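Local coordinates for protein type ii site-specific deoxyribonuclease (Klebsiella pneumoniae, PDB 6EKR) that probably cleaves double-stranded DNA at a specific recognition sequence, as a Type IIP restriction endonuclease of the PD-(D/E)xK nuclease class, at residues S224-I229 / S258-M263; N38-G43 / H57-N62; P68-L73 / Y265-E270; P150-S155 / I182-A187; A143-M148 / D288-I293. The protein carries 2 engineered substitutions. One frame throughout, in Å; residues are numbered along the deposited sequence.

How the contacts relate
Contacts 1, 3 and 5 are buried, whereas contact 2 lies on the surface and contact 4 is only partly covered. Contacts 1 and 4 both belong to the five-stranded mixed sheet, the first between two inner parallel strands and the second at its outer strand 179-183. Contact 5 packs helix 286-298 against helix 132-148 and touches contacts 1 and 4. Contact 2 is part of a separate antiparallel hairpin, and contact 3 joins the loop beyond that hairpin to the loop leaving the mixed sheet, touching contacts 1 and 2. The chemistry changes accordingly: purely apolar between helices, backbone bonds in the sheets, charges and water between loops, and a carboxylate and sulfate near the surface.

Contact 1: S224-I229 / S258-M263; sequences SFLACI and SSLSGM
Ser261 sets its CB over one face of the Phe225 ring, 3.7 Å from the ring centroid and 15° off the ring normal, a CH-pi contact offset toward the CE1 side. Just beside it the backbones are joined: Ser261 N donates to Ser224 O at 2.8 Å, and Leu226 N reaches Gly262 O at 3.0 Å in an almost straight bond (174°). The chains run parallel here, Leu226 pairing with Met263. On the sheet face away from Phe225, these two side chains lie side by side and point the same way, with Leu226 CD2 4.2 Å from CG of selenomethionine Met263. In Leu226, chi1 (-171°) and chi2 together turn CD2 toward both that chain and Leu260 CD1. The other methyl of Leu260, CD2, lies 3.5 Å from Ser224 CB, while Ser224 OG is hydrogen-bonded to Gln210 of helix 204-217.

Farther out, strand 222-227 is paired on its other edge with strand 190-194. Phe225 packs against Phe289 and Ile293 of helix 286-298, and Leu260 rests on Phe207 of helix 204-217, a helix-flanked central sheet consistent with the PD-(D/E)xK nuclease core. The chemistry is that of a sheet interior: backbone amides and carbonyls pair with one another, and the side chains present mostly carbon to the layers packed on the sheet.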
# COMPACT_ATOMS: atom_id res chain seq x y z
N SER A 224 -18.12 -8.03 0.73
CA SER A 224 -17.37 -7.03 -0.01
C SER A 224 -17.46 -7.27 -1.49
O SER A 224 -17.23 -8.39 -1.95
CB SER A 224 -15.91 -7.03 0.42
OG SER A 224 -15.76 -6.57 1.75
N PHE A 225 -17.81 -6.23 -2.23
CA PHE A 225 -17.80 -6.27 -3.68
C PHE A 225 -16.89 -5.16 -4.13
O PHE A 225 -17.08 -4.00 -3.76
CB PHE A 225 -19.19 -6.01 -4.25
CG PHE A 225 -20.24 -6.97 -3.79
CD1 PHE A 225 -20.81 -7.86 -4.69
CD2 PHE A 225 -20.70 -6.94 -2.48
CE1 PHE A 225 -21.82 -8.73 -4.28
CE2 PHE A 225 -21.70 -7.82 -2.06
CZ PHE A 225 -22.26 -8.71 -2.97
N LEU A 226 -15.91 -5.51 -4.96
CA LEU A 226 -14.89 -4.57 -5.39
C LEU A 226 -15.21 -3.98 -6.76
O LEU A 226 -15.34 -4.70 -7.74
CB LEU A 226 -13.54 -5.29 -5.41
CG LEU A 226 -12.25 -4.51 -5.63
CD1 LEU A 226 -12.23 -3.20 -4.85
CD2 LEU A 226 -11.08 -5.39 -5.21
N ALA A 227 -15.30 -2.65 -6.81
CA ALA A 227 -15.60 -1.93 -8.06
C ALA A 227 -14.40 -1.14 -8.56
O ALA A 227 -13.86 -0.30 -7.85
CB ALA A 227 -16.78 -1.00 -7.86
N CYS A 228 -13.99 -1.41 -9.80
CA CYS A 228 -12.88 -0.72 -10.44
C CYS A 228 -13.22 -0.26 -11.85
O CYS A 228 -14.29 -0.56 -12.36
CB CYS A 228 -11.65 -1.63 -10.47
SG CYS A 228 -11.08 -2.14 -8.85
N ILE A 229 -12.30 0.47 -12.47
CA ILE A 229 -12.48 0.88 -13.86
C ILE A 229 -11.63 -0.00 -14.77
O ILE A 229 -12.13 -0.56 -15.74
CB ILE A 229 -12.14 2.40 -14.06
CG1 ILE A 229 -13.10 3.29 -13.25
CG2 ILE A 229 -12.12 2.79 -15.55
CD1 ILE A 229 -14.56 2.97 -13.42
N SER A 258 -9.01 -13.77 3.04
CA SER A 258 -10.43 -13.46 3.16
C SER A 258 -11.15 -13.68 1.85
O SER A 258 -10.53 -13.70 0.79
CB SER A 258 -10.60 -12.00 3.59
OG SER A 258 -11.83 -11.82 4.28
N SER A 259 -12.47 -13.83 1.90
CA SER A 259 -13.24 -14.00 0.68
C SER A 259 -14.11 -12.79 0.36
O SER A 259 -14.88 -12.32 1.20
CB SER A 259 -14.09 -15.26 0.77
OG SER A 259 -14.76 -15.29 2.02
N LEU A 260 -13.97 -12.27 -0.86
CA LEU A 260 -14.84 -11.22 -1.38
C LEU A 260 -15.86 -11.83 -2.32
O LEU A 260 -15.60 -12.86 -2.97
CB LEU A 260 -14.05 -10.14 -2.12
CG LEU A 260 -12.80 -9.55 -1.49
CD1 LEU A 260 -12.27 -8.48 -2.41
CD2 LEU A 260 -13.05 -9.00 -0.10
N SER A 261 -17.02 -11.18 -2.41
CA SER A 261 -18.12 -11.69 -3.20
C SER A 261 -17.89 -11.54 -4.69
O SER A 261 -18.38 -12.33 -5.49
CB SER A 261 -19.40 -10.99 -2.79
OG SER A 261 -19.66 -11.25 -1.43
N GLY A 262 -17.13 -10.51 -5.06
CA GLY A 262 -16.87 -10.27 -6.47
C GLY A 262 -15.89 -9.16 -6.74
O GLY A 262 -15.60 -8.33 -5.87
N MSE A 263 -15.38 -9.17 -7.97
CA MSE A 263 -14.49 -8.16 -8.52
C MSE A 263 -15.08 -7.64 -9.82
O MSE A 263 -15.43 -8.41 -10.71
CB MSE A 263 -13.14 -8.78 -8.82
CG MSE A 263 -12.09 -8.58 -7.73
SE MSE A 263 -10.43 -9.53 -8.19
CE MSE A 263 -10.50 -9.35 -10.14

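Contact 2: N38-G43 / H57-N62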
# COMPACT_ATOMS: atom_id res chain seq x y z
N ASN A 38 -14.88 20.21 -26.51
CA ASN A 38 -14.54 21.50 -27.11
C ASN A 38 -13.05 21.87 -27.14
O ASN A 38 -12.63 22.79 -27.86
CB ASN A 38 -15.34 22.63 -26.47
CG ASN A 38 -16.83 22.41 -26.55
OD1 ASN A 38 -17.36 22.05 -27.60
ND2 ASN A 38 -17.52 22.61 -25.43
N ASN A 39 -12.24 21.15 -26.36
CA ASN A 39 -10.82 21.49 -26.25
C ASN A 39 -9.85 20.35 -26.56
O ASN A 39 -8.72 20.60 -26.97
CB ASN A 39 -10.52 22.07 -24.87
CG ASN A 39 -11.53 23.11 -24.45
OD1 ASN A 39 -11.61 24.18 -25.04
ND2 ASN A 39 -12.31 22.80 -23.44
N ALA A 40 -10.29 19.11 -26.35
CA ALA A 40 -9.39 17.97 -26.45
C ALA A 40 -9.35 17.32 -27.82
O ALA A 40 -10.40 17.11 -28.45
CB ALA A 40 -9.72 16.95 -25.38
N GLY A 41 -8.14 17.01 -28.28
CA GLY A 41 -7.96 16.08 -29.38
C GLY A 41 -8.30 14.68 -28.89
O GLY A 41 -8.27 14.40 -27.69
N TYR A 42 -8.62 13.79 -29.83
CA TYR A 42 -8.96 12.42 -29.48
C TYR A 42 -8.50 11.46 -30.56
O TYR A 42 -9.04 11.48 -31.66
CB TYR A 42 -10.47 12.29 -29.26
CG TYR A 42 -10.90 10.91 -28.82
CD1 TYR A 42 -10.49 10.39 -27.59
CD2 TYR A 42 -11.69 10.12 -29.64
CE1 TYR A 42 -10.88 9.12 -27.18
CE2 TYR A 42 -12.09 8.85 -29.24
CZ TYR A 42 -11.68 8.35 -28.00
OH TYR A 42 -12.05 7.09 -27.60
N GLY A 43 -7.51 10.63 -30.24
CA GLY A 43 -6.97 9.69 -31.22
C GLY A 43 -6.56 8.33 -30.67
O GLY A 43 -6.60 8.09 -29.46
N HIS A 57 -7.53 4.40 -26.87
CA HIS A 57 -7.41 5.79 -27.31
C HIS A 57 -6.99 6.72 -26.18
O HIS A 57 -7.01 6.35 -25.01
CB HIS A 57 -8.74 6.27 -27.89
CG HIS A 57 -8.97 5.84 -29.31
ND1 HIS A 57 -9.13 4.52 -29.68
CD2 HIS A 57 -9.10 6.56 -30.45
CE1 HIS A 57 -9.34 4.45 -30.98
NE2 HIS A 57 -9.32 5.67 -31.47
N SER A 58 -6.59 7.93 -26.54
CA SER A 58 -6.26 8.95 -25.56
C SER A 58 -6.80 10.31 -25.98
O SER A 58 -6.93 10.57 -27.17
CB SER A 58 -4.75 9.03 -25.39
OG SER A 58 -4.36 10.35 -25.11
N PHE A 59 -7.13 11.16 -25.01
CA PHE A 59 -7.44 12.56 -25.28
C PHE A 59 -6.15 13.34 -25.19
O PHE A 59 -5.28 13.02 -24.39
CB PHE A 59 -8.45 13.12 -24.27
CG PHE A 59 -9.83 12.51 -24.36
CD1 PHE A 59 -10.78 13.02 -25.22
CD2 PHE A 59 -10.18 11.43 -23.56
CE1 PHE A 59 -12.06 12.46 -25.29
CE2 PHE A 59 -11.45 10.86 -23.63
CZ PHE A 59 -12.38 11.38 -24.48
N THR A 60 -6.02 14.37 -26.03
CA THR A 60 -4.81 15.20 -26.05
C THR A 60 -5.13 16.67 -25.86
O THR A 60 -6.23 17.12 -26.19
CB THR A 60 -4.04 15.04 -27.37
OG1 THR A 60 -4.96 15.14 -28.47
CG2 THR A 60 -3.34 13.70 -27.43
N PHE A 61 -4.16 17.41 -25.33
CA PHE A 61 -4.23 18.86 -25.20
C PHE A 61 -2.85 19.46 -24.96
O PHE A 61 -2.18 19.11 -23.99
CB PHE A 61 -5.18 19.25 -24.08
CG PHE A 61 -5.44 20.73 -23.99
CD1 PHE A 61 -6.37 21.33 -24.84
CD2 PHE A 61 -4.77 21.51 -23.06
CE1 PHE A 61 -6.61 22.70 -24.77
CE2 PHE A 61 -5.00 22.88 -22.98
CZ PHE A 61 -5.92 23.48 -23.84
N ASN A 62 -2.45 20.38 -25.83
CA ASN A 62 -1.14 21.05 -25.73
C ASN A 62 0.00 20.08 -25.44
O ASN A 62 0.83 20.33 -24.56
CB ASN A 62 -1.18 22.18 -24.69
CG ASN A 62 -1.86 23.43 -25.21
OD1 ASN A 62 -1.90 23.70 -26.41
ND2 ASN A 62 -2.40 24.23 -24.29
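Strands 41-43 and 57-61 run antiparallel, with Gly41-Thr60 and Gly43-Ser58 as hydrogen-bonded pairs and Tyr42-Phe59 as the non-hydrogen-bonded pair between them; Gly41 and Thr60 exchange two bonds of 2.8 Å, Gly41 N to Thr60 O and Thr60 N to Gly41 O. Tyr42 and Phe59 share one face of the sheet. The tyrosine places CD1 over the phenylalanine ring, 3.5 Å from Phe59 CE1, but the ring planes are inclined at 37°, so the pair is oblique. With chi1 at -177° the tyrosine side chain extends away from its own amide toward His57, where Tyr42 OH comes within 3.4 Å of His57 CB. The imidazole is slid off the phenol and barely overlaps it. These strands are the two arms of the beta hairpin 41-49/53-61, which strand 64-65 extends into a three-stranded antiparallel sheet. Tyr42, His57 and Phe59 form an aromatic cluster, tied to its surroundings by Tyr42 OH, hydrogen-bonded to Asp71, and by Phe59, which packs against helix 101-125. On the opposite face Thr60 OG1 sits 3.3 Å from Gly41 CA. Where helix 22-39 gives way to the hairpin, Asn39 O meets the Phe61 ring at its edge, in the ring plane and 3.3 Å from Phe61 CD1.

Contact 3: P68-L73 / Y265-E270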
# COMPACT_ATOMS: atom_id res chain seq x y z
N PRO A 68 -5.07 6.02 -20.94
CA PRO A 68 -5.65 5.33 -22.09
C PRO A 68 -7.14 5.03 -21.89
O PRO A 68 -7.57 4.69 -20.79
CB PRO A 68 -4.83 4.04 -22.17
CG PRO A 68 -4.36 3.81 -20.78
CD PRO A 68 -4.10 5.18 -20.22
N VAL A 69 -7.90 5.14 -22.98
CA VAL A 69 -9.35 5.04 -22.96
C VAL A 69 -9.82 4.02 -24.00
O VAL A 69 -9.50 4.13 -25.19
CB VAL A 69 -10.01 6.43 -23.23
CG1 VAL A 69 -11.38 6.30 -23.86
CG2 VAL A 69 -10.11 7.22 -21.94
N ARG A 70 -10.56 3.02 -23.54
CA ARG A 70 -11.19 2.08 -24.45
C ARG A 70 -12.27 2.79 -25.25
O ARG A 70 -13.37 3.04 -24.75
CB ARG A 70 -11.76 0.86 -23.72
CG ARG A 70 -10.78 -0.28 -23.60
CD ARG A 70 -11.41 -1.50 -22.97
NE ARG A 70 -12.37 -2.13 -23.87
CZ ARG A 70 -13.15 -3.16 -23.54
NH1 ARG A 70 -13.12 -3.68 -22.32
NH2 ARG A 70 -13.98 -3.65 -24.44
N ASP A 71 -11.94 3.11 -26.50
CA ASP A 71 -12.82 3.81 -27.43
C ASP A 71 -14.13 3.07 -27.67
O ASP A 71 -15.18 3.69 -27.85
CB ASP A 71 -12.12 3.98 -28.77
CG ASP A 71 -12.95 4.74 -29.76
OD1 ASP A 71 -12.64 5.93 -29.97
OD2 ASP A 71 -13.93 4.17 -30.31
N ASP A 72 -14.04 1.75 -27.66
CA ASP A 72 -15.21 0.91 -27.81
C ASP A 72 -16.13 0.98 -26.59
O ASP A 72 -17.21 0.40 -26.60
CB ASP A 72 -14.76 -0.53 -28.03
CG ASP A 72 -14.38 -1.22 -26.75
OD1 ASP A 72 -13.23 -1.08 -26.29
OD2 ASP A 72 -15.26 -1.91 -26.20
N LEU A 73 -15.70 1.70 -25.55
CA LEU A 73 -16.41 1.75 -24.27
C LEU A 73 -16.85 3.19 -23.92
O LEU A 73 -17.94 3.41 -23.40
CB LEU A 73 -15.52 1.16 -23.18
CG LEU A 73 -16.08 0.17 -22.16
CD1 LEU A 73 -16.80 -1.02 -22.82
CD2 LEU A 73 -14.98 -0.32 -21.22
N TYR A 265 -15.07 -4.74 -13.11
CA TYR A 265 -14.34 -3.79 -13.93
C TYR A 265 -15.17 -3.33 -15.10
O TYR A 265 -15.97 -4.08 -15.64
CB TYR A 265 -13.07 -4.43 -14.50
CG TYR A 265 -11.98 -4.73 -13.50
CD1 TYR A 265 -10.99 -3.79 -13.20
CD2 TYR A 265 -11.92 -5.97 -12.87
CE1 TYR A 265 -9.98 -4.08 -12.29
CE2 TYR A 265 -10.92 -6.27 -11.96
CZ TYR A 265 -9.95 -5.33 -11.67
OH TYR A 265 -8.97 -5.65 -10.77
N CYS A 266 -14.98 -2.09 -15.50
CA CYS A 266 -15.50 -1.61 -16.76
C CYS A 266 -14.68 -2.25 -17.84
O CYS A 266 -15.22 -2.74 -18.84
CB CYS A 266 -15.35 -0.10 -16.85
SG CYS A 266 -16.66 0.79 -16.07
N ASP A 267 -13.37 -2.24 -17.63
CA ASP A 267 -12.41 -2.76 -18.57
C ASP A 267 -11.68 -3.87 -17.85
O ASP A 267 -10.66 -3.64 -17.22
CB ASP A 267 -11.48 -1.62 -18.98
CG ASP A 267 -10.37 -2.06 -19.92
OD1 ASP A 267 -10.32 -3.23 -20.35
OD2 ASP A 267 -9.52 -1.19 -20.23
N ILE A 268 -12.24 -5.08 -17.93
CA ILE A 268 -11.66 -6.24 -17.26
C ILE A 268 -10.36 -6.62 -17.94
O ILE A 268 -10.34 -6.84 -19.16
CB ILE A 268 -12.60 -7.46 -17.29
CG1 ILE A 268 -13.91 -7.14 -16.58
CG2 ILE A 268 -11.93 -8.62 -16.59
CD1 ILE A 268 -15.08 -8.00 -17.03
N PRO A 269 -9.26 -6.69 -17.16
CA PRO A 269 -8.01 -7.15 -17.77
C PRO A 269 -8.17 -8.59 -18.21
O PRO A 269 -8.72 -9.42 -17.48
CB PRO A 269 -6.98 -7.03 -16.65
CG PRO A 269 -7.75 -6.94 -15.39
CD PRO A 269 -9.10 -6.38 -15.72
N GLU A 270 -7.70 -8.86 -19.42
CA GLU A 270 -7.77 -10.17 -20.04
C GLU A 270 -7.25 -11.29 -19.14
O GLU A 270 -7.84 -12.38 -19.12
CB GLU A 270 -7.01 -10.13 -21.35
CG GLU A 270 -6.77 -11.46 -22.02
CD GLU A 270 -5.85 -11.32 -23.20
OE1 GLU A 270 -6.36 -11.22 -24.34
OE2 GLU A 270 -4.62 -11.25 -22.98
O HOH W 1 -14.55 -5.30 -20.59
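Cys266 and Asp267, in the loop after strand 262-265, meet Arg70 and Leu73 of the loop between strand 64-65 and helix 78-91, where Arg70, Asp72 and Asp267 form a salt-bridge network. The carbonyl of Cys266 has several partners: Cys266 O lies 3.4 Å from Leu73 CD2, accepts from Asn108 of helix 101-125, and accepts a hydrogen bond from a water whose O is 3.2 Å away. That water accepts from Arg70 NH1 at 2.8 Å and thus bridges the loops. Next comes Asp267, whose carboxylate is turned 71° from the guanidinium plane. Its OD1 stands at the guanidinium edge and forms a long, weak salt bridge with Arg70 NH1 at 3.5 Å. The firmer grip on the arginine is from its own loop: Asp72 is held side-on, with Arg70 NE to Asp72 OD1 and Arg70 NH2 to Asp72 OD2 both 2.8 Å, the second more bent (131° against 158°). Leu73 CD2 lies over one guanidinium face. The second carboxylate oxygen, Asp267 OD2, is hydrogen-bonded to Tyr56 OH of the hairpin.

Contact 4: P150-S155 / I182-A187. Engineered in segment 182-187: Ala185 (natural residue Lys), Ala187 (natural residue Lys). With SO4 (sulfate ion), chain C.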
# COMPACT_ATOMS: atom_id res chain seq x y z
N PRO A 150 -33.40 2.42 -3.61
CA PRO A 150 -33.52 3.61 -2.76
C PRO A 150 -34.12 3.35 -1.38
O PRO A 150 -34.35 4.29 -0.63
CB PRO A 150 -34.48 4.52 -3.54
CG PRO A 150 -34.70 3.85 -4.85
CD PRO A 150 -34.42 2.42 -4.67
N ASP A 151 -34.37 2.08 -1.04
CA ASP A 151 -35.00 1.73 0.24
C ASP A 151 -34.04 1.16 1.28
O ASP A 151 -34.44 0.88 2.41
CB ASP A 151 -36.15 0.74 -0.00
CG ASP A 151 -37.34 1.38 -0.69
OD1 ASP A 151 -37.57 2.60 -0.50
OD2 ASP A 151 -38.06 0.65 -1.41
N GLU A 152 -32.78 0.98 0.89
CA GLU A 152 -31.77 0.44 1.79
C GLU A 152 -31.03 1.56 2.52
O GLU A 152 -31.09 2.71 2.09
CB GLU A 152 -30.81 -0.48 1.03
CG GLU A 152 -31.52 -1.51 0.12
CD GLU A 152 -32.40 -2.50 0.88
OE1 GLU A 152 -32.35 -2.53 2.13
OE2 GLU A 152 -33.14 -3.27 0.24
N ILE A 153 -30.36 1.22 3.62
CA ILE A 153 -29.78 2.21 4.52
C ILE A 153 -28.37 2.62 4.10
O ILE A 153 -27.41 1.85 4.22
CB ILE A 153 -29.82 1.73 5.99
CG1 ILE A 153 -31.28 1.49 6.42
CG2 ILE A 153 -29.14 2.75 6.92
CD1 ILE A 153 -31.49 0.44 7.52
N PHE A 154 -28.25 3.85 3.60
CA PHE A 154 -26.98 4.37 3.09
C PHE A 154 -26.15 5.09 4.15
O PHE A 154 -24.92 5.03 4.13
CB PHE A 154 -27.23 5.32 1.92
CG PHE A 154 -27.49 4.62 0.62
CD1 PHE A 154 -26.46 4.42 -0.29
CD2 PHE A 154 -28.77 4.18 0.30
CE1 PHE A 154 -26.69 3.78 -1.49
CE2 PHE A 154 -29.01 3.53 -0.90
CZ PHE A 154 -27.97 3.33 -1.80
N SER A 155 -26.84 5.76 5.07
CA SER A 155 -26.23 6.75 5.96
C SER A 155 -25.66 6.18 7.26
O SER A 155 -25.76 6.82 8.31
CB SER A 155 -27.26 7.83 6.28
OG SER A 155 -28.38 7.25 6.94
N ILE A 182 -23.67 -0.04 2.31
CA ILE A 182 -25.12 -0.09 2.22
C ILE A 182 -25.61 -1.21 3.12
O ILE A 182 -25.25 -2.36 2.91
CB ILE A 182 -25.60 -0.35 0.79
CG1 ILE A 182 -25.00 0.68 -0.18
CG2 ILE A 182 -27.10 -0.31 0.74
CD1 ILE A 182 -25.18 0.36 -1.64
N LYS A 183 -26.42 -0.86 4.12
CA LYS A 183 -27.01 -1.83 5.04
C LYS A 183 -28.45 -2.14 4.66
O LYS A 183 -29.21 -1.24 4.31
CB LYS A 183 -26.95 -1.32 6.48
CG LYS A 183 -27.74 -2.17 7.47
CD LYS A 183 -27.47 -1.79 8.91
CE LYS A 183 -28.31 -2.63 9.89
NZ LYS A 183 -28.02 -4.09 9.84
N SER A 184 -28.81 -3.43 4.72
CA SER A 184 -30.15 -3.90 4.36
C SER A 184 -31.19 -3.50 5.39
O SER A 184 -31.03 -3.76 6.59
CB SER A 184 -30.18 -5.42 4.16
OG SER A 184 -31.45 -5.84 3.67
N ALA A 185 -32.26 -2.87 4.92
CA ALA A 185 -33.35 -2.43 5.78
C ALA A 185 -34.05 -3.56 6.54
O ALA A 185 -34.72 -3.31 7.54
CB ALA A 185 -34.36 -1.65 4.97
N TYR A 186 -33.88 -4.80 6.07
CA TYR A 186 -34.74 -5.92 6.45
C TYR A 186 -34.04 -7.06 7.19
O TYR A 186 -34.71 -7.92 7.79
CB TYR A 186 -35.46 -6.45 5.20
CG TYR A 186 -36.17 -5.37 4.41
CD1 TYR A 186 -37.45 -4.94 4.78
CD2 TYR A 186 -35.56 -4.76 3.31
CE1 TYR A 186 -38.10 -3.93 4.06
CE2 TYR A 186 -36.19 -3.76 2.59
CZ TYR A 186 -37.46 -3.34 2.96
OH TYR A 186 -38.09 -2.34 2.25
N ALA A 187 -32.71 -7.06 7.15
CA ALA A 187 -31.90 -8.05 7.85
C ALA A 187 -30.56 -7.44 8.26
O ALA A 187 -30.09 -6.47 7.64
CB ALA A 187 -31.68 -9.27 6.96
S SO4 C . -30.71 6.36 4.72
O1 SO4 C . -30.47 7.77 5.04
O2 SO4 C . -31.89 5.88 5.44
O3 SO4 C . -30.91 6.19 3.29
O4 SO4 C . -29.55 5.58 5.14
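Glu152 reaches across to the turn after strand 179-183 and takes the amide of Ala185, an engineered residue (lysine in nature): Ala185 N donates to Glu152 OE1 at 2.8 Å and 175°. The chain bends at chi2 (-63°), which brings OE1 to that amide, while Glu152 OE2 stands in the plane of the Tyr186 ring, at the edge, 3.9 Å from Tyr186 CE2. One residue on, Ile153 makes a single antiparallel bridge with Lys183, satisfying both backbones: Ile153 N to Lys183 O at 2.8 Å and Lys183 N to Ile153 O at 2.9 Å. Lys183 NZ turns away to Asn188. Phe154 and Ile182 lie side by side, Phe154 CE1 3.7 Å from Ile182 CD1.

A sulfate, probably from the crystallisation liquor, sits beyond the bridge. Its O4 receives Ser155 N at 2.7 Å and, weakly, Phe154 N; Ser155 OG is within reach of both O4 and O1, and Lys146 of helix 132-148 adds a salt bridge to O3. An outer strand of the mixed sheet, 179-183, is thus bonded to a loop whose next two amides, with the lysine, are consistent with a local preference for an anion.

Contact 5: A143-M148 / D288-I293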
# COMPACT_ATOMS: atom_id res chain seq x y z
N ALA A 143 -24.34 7.92 -6.16
CA ALA A 143 -25.49 8.47 -6.85
C ALA A 143 -26.33 7.35 -7.48
O ALA A 143 -27.51 7.20 -7.13
CB ALA A 143 -25.08 9.49 -7.87
N VAL A 144 -25.73 6.54 -8.36
CA VAL A 144 -26.49 5.48 -9.05
C VAL A 144 -27.08 4.45 -8.09
O VAL A 144 -28.25 4.09 -8.22
CB VAL A 144 -25.74 4.79 -10.27
CG1 VAL A 144 -24.77 5.74 -10.96
CG2 VAL A 144 -25.05 3.50 -9.86
N LEU A 145 -26.29 3.97 -7.14
CA LEU A 145 -26.80 2.97 -6.21
C LEU A 145 -28.03 3.47 -5.46
O LEU A 145 -28.81 2.69 -4.95
CB LEU A 145 -25.72 2.54 -5.23
CG LEU A 145 -24.68 1.57 -5.78
CD1 LEU A 145 -23.66 1.21 -4.73
CD2 LEU A 145 -25.36 0.33 -6.30
N LYS A 146 -28.19 4.79 -5.41
CA LYS A 146 -29.32 5.38 -4.70
C LYS A 146 -30.57 5.40 -5.56
O LYS A 146 -31.68 5.30 -5.05
CB LYS A 146 -28.97 6.80 -4.26
CG LYS A 146 -30.03 7.46 -3.41
CD LYS A 146 -29.97 6.97 -1.98
CE LYS A 146 -30.90 7.76 -1.09
NZ LYS A 146 -30.71 7.43 0.34
N TRP A 147 -30.39 5.54 -6.86
CA TRP A 147 -31.51 5.50 -7.78
C TRP A 147 -32.10 4.11 -7.79
O TRP A 147 -33.31 3.93 -7.90
CB TRP A 147 -31.05 5.84 -9.20
CG TRP A 147 -30.81 7.28 -9.45
CD1 TRP A 147 -31.40 8.33 -8.82
CD2 TRP A 147 -29.95 7.84 -10.45
NE1 TRP A 147 -30.94 9.51 -9.34
CE2 TRP A 147 -30.06 9.24 -10.34
CE3 TRP A 147 -29.11 7.30 -11.41
CZ2 TRP A 147 -29.34 10.10 -11.17
CZ3 TRP A 147 -28.40 8.15 -12.22
CH2 TRP A 147 -28.52 9.54 -12.10
N MSE A 148 -31.23 3.12 -7.69
CA MSE A 148 -31.59 1.73 -7.89
C MSE A 148 -32.29 1.11 -6.70
O MSE A 148 -33.44 0.68 -6.81
CB MSE A 148 -30.34 0.93 -8.22
CG MSE A 148 -30.62 -0.47 -8.69
SE MSE A 148 -28.98 -1.32 -9.18
CE MSE A 148 -28.14 -1.36 -7.44
N ASP A 288 -22.77 -5.67 -14.62
CA ASP A 288 -23.10 -6.85 -13.80
C ASP A 288 -23.12 -6.51 -12.32
O ASP A 288 -23.88 -7.11 -11.54
CB ASP A 288 -22.11 -7.99 -14.05
CG ASP A 288 -22.20 -8.58 -15.46
OD1 ASP A 288 -23.25 -8.42 -16.13
OD2 ASP A 288 -21.19 -9.20 -15.88
N PHE A 289 -22.26 -5.56 -11.94
CA PHE A 289 -22.18 -5.06 -10.57
C PHE A 289 -23.52 -4.61 -10.04
O PHE A 289 -23.89 -4.96 -8.93
CB PHE A 289 -21.18 -3.91 -10.47
CG PHE A 289 -21.12 -3.26 -9.10
CD1 PHE A 289 -20.33 -3.81 -8.09
CD2 PHE A 289 -21.86 -2.12 -8.82
CE1 PHE A 289 -20.28 -3.23 -6.83
CE2 PHE A 289 -21.82 -1.54 -7.57
CZ PHE A 289 -21.03 -2.10 -6.57
N LEU A 290 -24.24 -3.82 -10.83
CA LEU A 290 -25.50 -3.23 -10.38
C LEU A 290 -26.50 -4.32 -10.09
O LEU A 290 -27.10 -4.34 -9.02
CB LEU A 290 -26.06 -2.24 -11.39
CG LEU A 290 -25.13 -1.08 -11.73
CD1 LEU A 290 -25.58 -0.40 -13.01
CD2 LEU A 290 -25.09 -0.10 -10.57
N PHE A 291 -26.65 -5.24 -11.04
CA PHE A 291 -27.56 -6.37 -10.86
C PHE A 291 -27.14 -7.24 -9.66
O PHE A 291 -27.97 -7.57 -8.83
CB PHE A 291 -27.72 -7.21 -12.14
CG PHE A 291 -28.45 -8.51 -11.90
CD1 PHE A 291 -29.84 -8.54 -11.79
CD2 PHE A 291 -27.75 -9.71 -11.75
CE1 PHE A 291 -30.51 -9.73 -11.55
CE2 PHE A 291 -28.41 -10.91 -11.51
CZ PHE A 291 -29.79 -10.93 -11.40
N ASP A 292 -25.86 -7.59 -9.58
CA ASP A 292 -25.40 -8.39 -8.45
C ASP A 292 -25.71 -7.73 -7.10
O ASP A 292 -26.17 -8.40 -6.17
CB ASP A 292 -23.91 -8.70 -8.58
CG ASP A 292 -23.62 -9.67 -9.69
OD1 ASP A 292 -24.39 -10.64 -9.86
OD2 ASP A 292 -22.61 -9.49 -10.39
N ILE A 293 -25.47 -6.43 -7.01
CA ILE A 293 -25.74 -5.69 -5.79
C ILE A 293 -27.24 -5.68 -5.51
O ILE A 293 -27.65 -5.93 -4.38
CB ILE A 293 -25.13 -4.25 -5.83
CG1 ILE A 293 -23.60 -4.30 -5.65
CG2 ILE A 293 -25.78 -3.32 -4.79
CD1 ILE A 293 -23.11 -4.72 -4.26
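Leu290 lies between the two helices and meets Val144, Leu145 and Met148 of helix 132-148 along its length. Its CB lies 3.8 Å from SE of selenomethionine Met148, whose chain crosses it obliquely. CG, anti to the carbonyl carbon (chi1 -58°), then carries the branch toward Val144, and the CD2 methyl touches Val144 CG2 at 3.7 Å, the side chains crossing at about a right angle; Leu145 CD2 lies 4.3 Å from Leu290 CD2. Met148 bends at chi3 (65°), which brings CE to within 3.5 Å of Leu290 O and 4.1 Å of Ile293 CG2. Leu145 CD2 meets Ile293 CG2 at 4.0 Å and Phe289 CE2 at 4.2 Å. No hydrogen bond crosses the contact. The axes of segments 143-148 and 288-293 come no closer than 11.2 Å, with a crossing angle of -46°, so the helices meet mainly through side chains. Leu145, Phe289 and Ile293 all reach Ile193 of strand 190-194, putting both helices against the mixed sheet, while Leu290 also touches Phe88 of helix 78-91.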